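Local coordinates for Dps family DNA-binding stress response protein (Thermosynechococcus elongatus, PDB 2C41), which probably oxidises and stores iron and binds DNA under stress, as a member of the twelve-subunit, ferritin-like Dps family, at residues 17-22 with 61-66; 31-36 with 47-52. All coordinates share one frame; numbering follows the deposited sequence.

How the interactions relate
Both interactions pair helix 6-35 with helix 41-68, two neighbouring antiparallel helices of the four-helix bundle, and interaction 2 is nested within the chain loop closed by interaction 1. Their centres lie about 21 Å apart and they do not touch. Interaction 1 (17-22 with 61-66) sits deeper in the subunit, its centre about 10 Å from that of the chain, and rests on aliphatic groups and the carbon chain of a glutamine. Interaction 2 (31-36 with 47-52), its centre about 14 Å from the chain's and also largely buried, lies near the turn between the helices and packs through aromatic rings, with a partly exposed carboxylate over a histidine. Both border the second subunit.

Interaction 1 (17-22 with 61-66); sequences REQANA and ELAERS
L62 holds its CG anti to its own carbonyl carbon (chi1 -69°), which sends both methyls in among E18 and A22, while Q19, with CG anti to its backbone N (chi1 175°), runs its extended chain alongside A63. These two side chains, one from each helix, carry the contact. L62 spreads its two methyls against one turn of helix 6-35: its CD1 lies 3.6 Å from E18 O, a carbonyl taken by the backbone bond from A22 N, and 4.0 Å from A22 CB. The other methyl, CD2, meets E18 CB at 4.1 Å. At the closest backbone point the two CB atoms of Q19 and L62 are 3.9 Å apart, and further along Q19 CD comes to 3.7 Å from A63 CB, laying its aliphatic stem and amide carbon against the alanine methyl. The segment axes pass 8.7 Å apart, their directions 156° from parallel. Y132 of helix 126-149 packs on both E18 and L62, and W34 of the second subunit touches Q19 and A63, so the pair continues into both the bundle interior and the subunit interface. E18 bends at chi2 toward helix 95-122, where its OE2 lies near D116; R17, salt-bridged to D116 and E112 and at long range to E18 OE2, probably offsets the negative charge. No hydrogen bond or salt bridge crosses between the segments, so they are held by van der Waals contact and the burial of carbon, while R17, E61 and R65 find partners outside them, E61 at R134 and R65 at D125.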
loop_
_atom_site.group_PDB
_atom_site.type_symbol
_atom_site.label_atom_id
_atom_site.label_comp_id
_atom_site.label_asym_id
_atom_site.label_seq_id
_atom_site.Cartn_x
_atom_site.Cartn_y
_atom_site.Cartn_z
ATOM N N ARG C 17 11.317 -18.327 31.683
ATOM C CA ARG C 17 10.033 -18.978 31.932
ATOM C C ARG C 17 8.939 -18.393 31.036
ATOM O O ARG C 17 8.172 -19.136 30.417
ATOM C CB ARG C 17 9.633 -18.854 33.410
ATOM C CG ARG C 17 8.230 -19.408 33.727
ATOM C CD ARG C 17 7.957 -19.511 35.248
ATOM N NE ARG C 17 8.595 -18.442 36.024
ATOM C CZ ARG C 17 8.216 -17.161 36.033
ATOM N NH1 ARG C 17 7.188 -16.751 35.300
ATOM N NH2 ARG C 17 8.881 -16.284 36.783
ATOM N N GLU C 18 8.884 -17.062 30.977
ATOM C CA GLU C 18 7.880 -16.370 30.188
ATOM C C GLU C 18 8.045 -16.683 28.695
ATOM O O GLU C 18 7.060 -16.954 27.993
ATOM C CB GLU C 18 7.941 -14.865 30.463
ATOM C CG GLU C 18 7.506 -14.482 31.894
ATOM C CD GLU C 18 5.997 -14.331 32.055
ATOM O OE1 GLU C 18 5.245 -14.582 31.084
ATOM O OE2 GLU C 18 5.555 -13.948 33.166
ATOM N N GLN C 19 9.291 -16.671 28.226
ATOM C CA GLN C 19 9.583 -16.979 26.821
ATOM C C GLN C 19 9.148 -18.405 26.489
ATOM O O GLN C 19 8.483 -18.638 25.484
ATOM C CB GLN C 19 11.072 -16.821 26.526
ATOM C CG GLN C 19 11.450 -17.239 25.101
ATOM C CD GLN C 19 12.894 -17.669 24.969
ATOM O OE1 GLN C 19 13.274 -18.301 23.981
ATOM N NE2 GLN C 19 13.703 -17.339 25.958
ATOM N N ALA C 20 9.533 -19.347 27.350
ATOM C CA ALA C 20 9.154 -20.753 27.193
ATOM C C ALA C 20 7.635 -20.913 27.162
ATOM O O ALA C 20 7.115 -21.656 26.328
ATOM C CB ALA C 20 9.771 -21.613 28.322
ATOM N N ASN C 21 6.938 -20.196 28.051
ATOM C CA ASN C 21 5.473 -20.193 28.073
ATOM C C ASN C 21 4.866 -19.681 26.769
ATOM O O ASN C 21 3.873 -20.224 26.292
ATOM C CB ASN C 21 4.911 -19.397 29.259
ATOM C CG ASN C 21 5.056 -20.130 30.587
ATOM O OD1 ASN C 21 4.896 -19.533 31.659
ATOM N ND2 ASN C 21 5.349 -21.418 30.528
ATOM N N ALA C 22 5.473 -18.645 26.191
ATOM C CA ALA C 22 4.994 -18.102 24.916
ATOM C C ALA C 22 5.105 -19.154 23.805
ATOM O O ALA C 22 4.191 -19.311 22.985
ATOM C CB ALA C 22 5.758 -16.846 24.547
ATOM N N GLU C 61 10.193 -11.106 21.448
ATOM C CA GLU C 61 10.289 -9.977 22.379
ATOM C C GLU C 61 10.877 -10.416 23.724
ATOM O O GLU C 61 11.762 -9.753 24.272
ATOM C CB GLU C 61 8.918 -9.360 22.629
ATOM C CG GLU C 61 8.310 -8.675 21.443
ATOM C CD GLU C 61 7.351 -7.608 21.887
ATOM O OE1 GLU C 61 6.154 -7.912 22.029
ATOM O OE2 GLU C 61 7.811 -6.481 22.139
ATOM N N LEU C 62 10.365 -11.531 24.242
ATOM C CA LEU C 62 10.808 -12.074 25.525
ATOM C C LEU C 62 12.218 -12.658 25.443
ATOM O O LEU C 62 13.016 -12.513 26.377
ATOM C CB LEU C 62 9.817 -13.126 26.028
ATOM C CG LEU C 62 8.451 -12.571 26.450
ATOM C CD1 LEU C 62 7.398 -13.701 26.468
ATOM C CD2 LEU C 62 8.555 -11.864 27.804
ATOM N N ALA C 63 12.526 -13.298 24.318
ATOM C CA ALA C 63 13.851 -13.868 24.108
ATOM C C ALA C 63 14.905 -12.778 24.002
ATOM O O ALA C 63 15.925 -12.820 24.686
ATOM C CB ALA C 63 13.862 -14.743 22.864
ATOM N N GLU C 64 14.646 -11.778 23.165
ATOM C CA GLU C 64 15.636 -10.721 22.964
ATOM C C GLU C 64 15.787 -9.805 24.182
ATOM O O GLU C 64 16.851 -9.211 24.384
ATOM C CB GLU C 64 15.372 -9.970 21.658
ATOM C CG GLU C 64 15.409 -10.933 20.456
ATOM C CD GLU C 64 15.792 -10.280 19.154
ATOM O OE1 GLU C 64 15.496 -9.074 18.959
ATOM O OE2 GLU C 64 16.384 -10.998 18.321
ATOM N N ARG C 65 14.749 -9.730 25.020
ATOM C CA ARG C 65 14.867 -8.988 26.280
ATOM C C ARG C 65 16.012 -9.548 27.133
ATOM O O ARG C 65 16.785 -8.784 27.716
ATOM C CB ARG C 65 13.550 -8.980 27.065
ATOM C CG ARG C 65 13.549 -7.997 28.260
ATOM C CD ARG C 65 13.523 -6.518 27.809
ATOM N NE ARG C 65 13.869 -5.612 28.913
ATOM C CZ ARG C 65 14.382 -4.394 28.755
ATOM N NH1 ARG C 65 14.686 -3.652 29.820
ATOM N NH2 ARG C 65 14.598 -3.911 27.535
ATOM N N SER C 66 16.135 -10.877 27.177
ATOM C CA SER C 66 17.245 -11.516 27.897
ATOM C C SER C 66 18.603 -11.060 27.363
ATOM O O SER C 66 19.513 -10.753 28.140
ATOM C CB SER C 66 17.132 -13.036 27.840
ATOM O OG SER C 66 16.039 -13.486 28.617
#

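Interaction 2 (31-36 with 47-52); sequences KYHWLT and LFEEQG
Y32 sets its CB squarely over the ring of F48, 3.5 Å from the ring centroid and almost on the ring normal, a CH-pi contact at the centre of this pairing. The two rings themselves meet obliquely, their planes 59° apart. F48 CD1 reaches Y32 O at 3.6 Å, and at the rim of the same ring T36 OG1 lies in plane, 3.8 Å from F48 CE1. That hydroxyl is buried with no hydrogen-bonding partner in the model, so the weakly polar ring edge is what it faces. Beside the aromatic pair, H33 and E49 form a second contact. E49 folds back at its second torsion (chi2 73°) and brings OE1 over the centre of the imidazole face, 3.4 Å from H33 CD2, with carboxylate and ring 28° from parallel. Its approach to H33 NE2 is too poorly angled for a hydrogen bond; E49 CB, 3.6 Å from H33 ND1, adds carbon to the contact. Replacing F48 by an alanine is likely to leave a gap under Y32 CB and T36 without the ring edge it meets. The next shell fixes these groups: K30 forms a salt bridge with E49 OE1, H33 ND1 is hydrogen-bonded to H45 O while the H45 ring stacks on H33, and the Y32 hydroxyl bonds to E101 on helix 95-122. The antiparallel helices are the first hairpin of the ferritin-like four-helix bundle, and the H33-H45 pair, with E64 of the second subunit packed on H33 and W34 bonded to D60 of that subunit, is consistent with the inter-subunit ferroxidase centre characteristic of Dps proteins.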
loop_
_atom_site.group_PDB
_atom_site.type_symbol
_atom_site.label_atom_id
_atom_site.label_comp_id
_atom_site.label_asym_id
_atom_site.label_seq_id
_atom_site.Cartn_x
_atom_site.Cartn_y
_atom_site.Cartn_z
ATOM N N LYS C 31 -2.316 -26.281 17.699
ATOM C CA LYS C 31 -3.121 -27.491 17.870
ATOM C C LYS C 31 -4.612 -27.171 17.761
ATOM O O LYS C 31 -5.334 -27.826 17.003
ATOM C CB LYS C 31 -2.807 -28.192 19.191
ATOM C CG LYS C 31 -3.798 -29.288 19.548
ATOM C CD LYS C 31 -3.339 -30.035 20.777
ATOM C CE LYS C 31 -4.313 -31.163 21.135
ATOM N NZ LYS C 31 -3.934 -31.755 22.450
ATOM N N TYR C 32 -5.072 -26.154 18.491
ATOM C CA TYR C 32 -6.487 -25.794 18.467
ATOM C C TYR C 32 -6.918 -25.368 17.056
ATOM O O TYR C 32 -7.947 -25.811 16.559
ATOM C CB TYR C 32 -6.822 -24.710 19.502
ATOM C CG TYR C 32 -6.232 -24.937 20.886
ATOM C CD1 TYR C 32 -6.096 -26.228 21.422
ATOM C CD2 TYR C 32 -5.845 -23.854 21.674
ATOM C CE1 TYR C 32 -5.554 -26.429 22.710
ATOM C CE2 TYR C 32 -5.309 -24.039 22.948
ATOM C CZ TYR C 32 -5.166 -25.321 23.458
ATOM O OH TYR C 32 -4.631 -25.481 24.711
ATOM N N HIS C 33 -6.116 -24.517 16.430
ATOM C CA HIS C 33 -6.328 -24.086 15.046
ATOM C C HIS C 33 -6.518 -25.300 14.124
ATOM O O HIS C 33 -7.476 -25.353 13.354
ATOM C CB HIS C 33 -5.120 -23.240 14.616
ATOM C CG HIS C 33 -5.144 -22.776 13.195
ATOM N ND1 HIS C 33 -6.064 -21.864 12.719
ATOM C CD2 HIS C 33 -4.307 -23.041 12.165
ATOM C CE1 HIS C 33 -5.807 -21.611 11.448
ATOM N NE2 HIS C 33 -4.747 -22.313 11.088
ATOM N N TRP C 34 -5.625 -26.284 14.228
ATOM C CA TRP C 34 -5.668 -27.429 13.326
ATOM C C TRP C 34 -6.792 -28.415 13.629
ATOM O O TRP C 34 -7.383 -28.992 12.709
ATOM C CB TRP C 34 -4.335 -28.177 13.347
ATOM C CG TRP C 34 -3.173 -27.360 12.851
ATOM C CD1 TRP C 34 -3.182 -26.439 11.836
ATOM C CD2 TRP C 34 -1.827 -27.418 13.325
ATOM N NE1 TRP C 34 -1.930 -25.911 11.667
ATOM C CE2 TRP C 34 -1.076 -26.493 12.565
ATOM C CE3 TRP C 34 -1.178 -28.163 14.321
ATOM C CZ2 TRP C 34 0.296 -26.287 12.769
ATOM C CZ3 TRP C 34 0.188 -27.950 14.531
ATOM C CH2 TRP C 34 0.908 -27.029 13.748
ATOM N N LEU C 35 -7.060 -28.622 14.916
ATOM C CA LEU C 35 -7.920 -29.718 15.355
ATOM C C LEU C 35 -9.343 -29.303 15.697
ATOM O O LEU C 35 -10.176 -30.148 16.011
ATOM C CB LEU C 35 -7.280 -30.474 16.527
ATOM C CG LEU C 35 -5.903 -31.108 16.270
ATOM C CD1 LEU C 35 -5.570 -32.087 17.375
ATOM C CD2 LEU C 35 -5.813 -31.807 14.902
ATOM N N THR C 36 -9.630 -28.010 15.628
ATOM C CA THR C 36 -10.989 -27.559 15.901
ATOM C C THR C 36 -11.948 -28.107 14.818
ATOM O O THR C 36 -11.533 -28.433 13.697
ATOM C CB THR C 36 -11.061 -26.023 16.130
ATOM O OG1 THR C 36 -12.315 -25.673 16.747
ATOM C CG2 THR C 36 -10.858 -25.260 14.834
ATOM N N LEU C 47 -10.076 -17.610 15.070
ATOM C CA LEU C 47 -9.781 -17.158 16.430
ATOM C C LEU C 47 -8.451 -17.703 16.925
ATOM O O LEU C 47 -7.606 -16.951 17.421
ATOM C CB LEU C 47 -10.897 -17.543 17.409
ATOM C CG LEU C 47 -10.602 -17.152 18.862
ATOM C CD1 LEU C 47 -10.888 -15.673 19.119
ATOM C CD2 LEU C 47 -11.410 -18.039 19.794
ATOM N N PHE C 48 -8.261 -19.011 16.778
ATOM C CA PHE C 48 -7.052 -19.658 17.268
ATOM C C PHE C 48 -5.804 -19.172 16.535
ATOM O O PHE C 48 -4.757 -19.007 17.147
ATOM C CB PHE C 48 -7.191 -21.180 17.205
ATOM C CG PHE C 48 -8.254 -21.729 18.137
ATOM C CD1 PHE C 48 -9.176 -22.673 17.693
ATOM C CD2 PHE C 48 -8.310 -21.303 19.469
ATOM C CE1 PHE C 48 -10.156 -23.182 18.559
ATOM C CE2 PHE C 48 -9.280 -21.804 20.350
ATOM C CZ PHE C 48 -10.205 -22.740 19.898
ATOM N N GLU C 49 -5.933 -18.913 15.241
ATOM C CA GLU C 49 -4.816 -18.369 14.472
ATOM C C GLU C 49 -4.499 -16.936 14.900
ATOM O O GLU C 49 -3.338 -16.571 15.058
ATOM C CB GLU C 49 -5.100 -18.456 12.967
ATOM C CG GLU C 49 -3.911 -18.038 12.102
ATOM C CD GLU C 49 -2.763 -19.056 12.064
ATOM O OE1 GLU C 49 -2.749 -20.055 12.820
ATOM O OE2 GLU C 49 -1.841 -18.841 11.258
ATOM N N GLU C 50 -5.544 -16.134 15.111
ATOM C CA GLU C 50 -5.371 -14.728 15.458
ATOM C C GLU C 50 -4.712 -14.569 16.820
ATOM O O GLU C 50 -3.707 -13.861 16.957
ATOM C CB GLU C 50 -6.715 -14.004 15.412
ATOM C CG GLU C 50 -7.224 -13.809 13.998
ATOM C CD GLU C 50 -8.704 -13.489 13.934
ATOM O OE1 GLU C 50 -9.430 -13.713 14.932
ATOM O OE2 GLU C 50 -9.142 -13.038 12.863
ATOM N N GLN C 51 -5.253 -15.262 17.820
ATOM C CA GLN C 51 -4.689 -15.179 19.169
ATOM C C GLN C 51 -3.329 -15.874 19.218
ATOM O O GLN C 51 -2.388 -15.367 19.835
ATOM C CB GLN C 51 -5.694 -15.674 20.221
ATOM C CG GLN C 51 -7.029 -14.912 20.091
ATOM C CD GLN C 51 -7.923 -14.931 21.327
ATOM O OE1 GLN C 51 -8.734 -14.031 21.499
ATOM N NE2 GLN C 51 -7.797 -15.944 22.169
ATOM N N GLY C 52 -3.201 -16.982 18.493
ATOM C CA GLY C 52 -1.914 -17.666 18.354
ATOM C C GLY C 52 -0.835 -16.762 17.783
ATOM O O GLY C 52 0.305 -16.781 18.252
#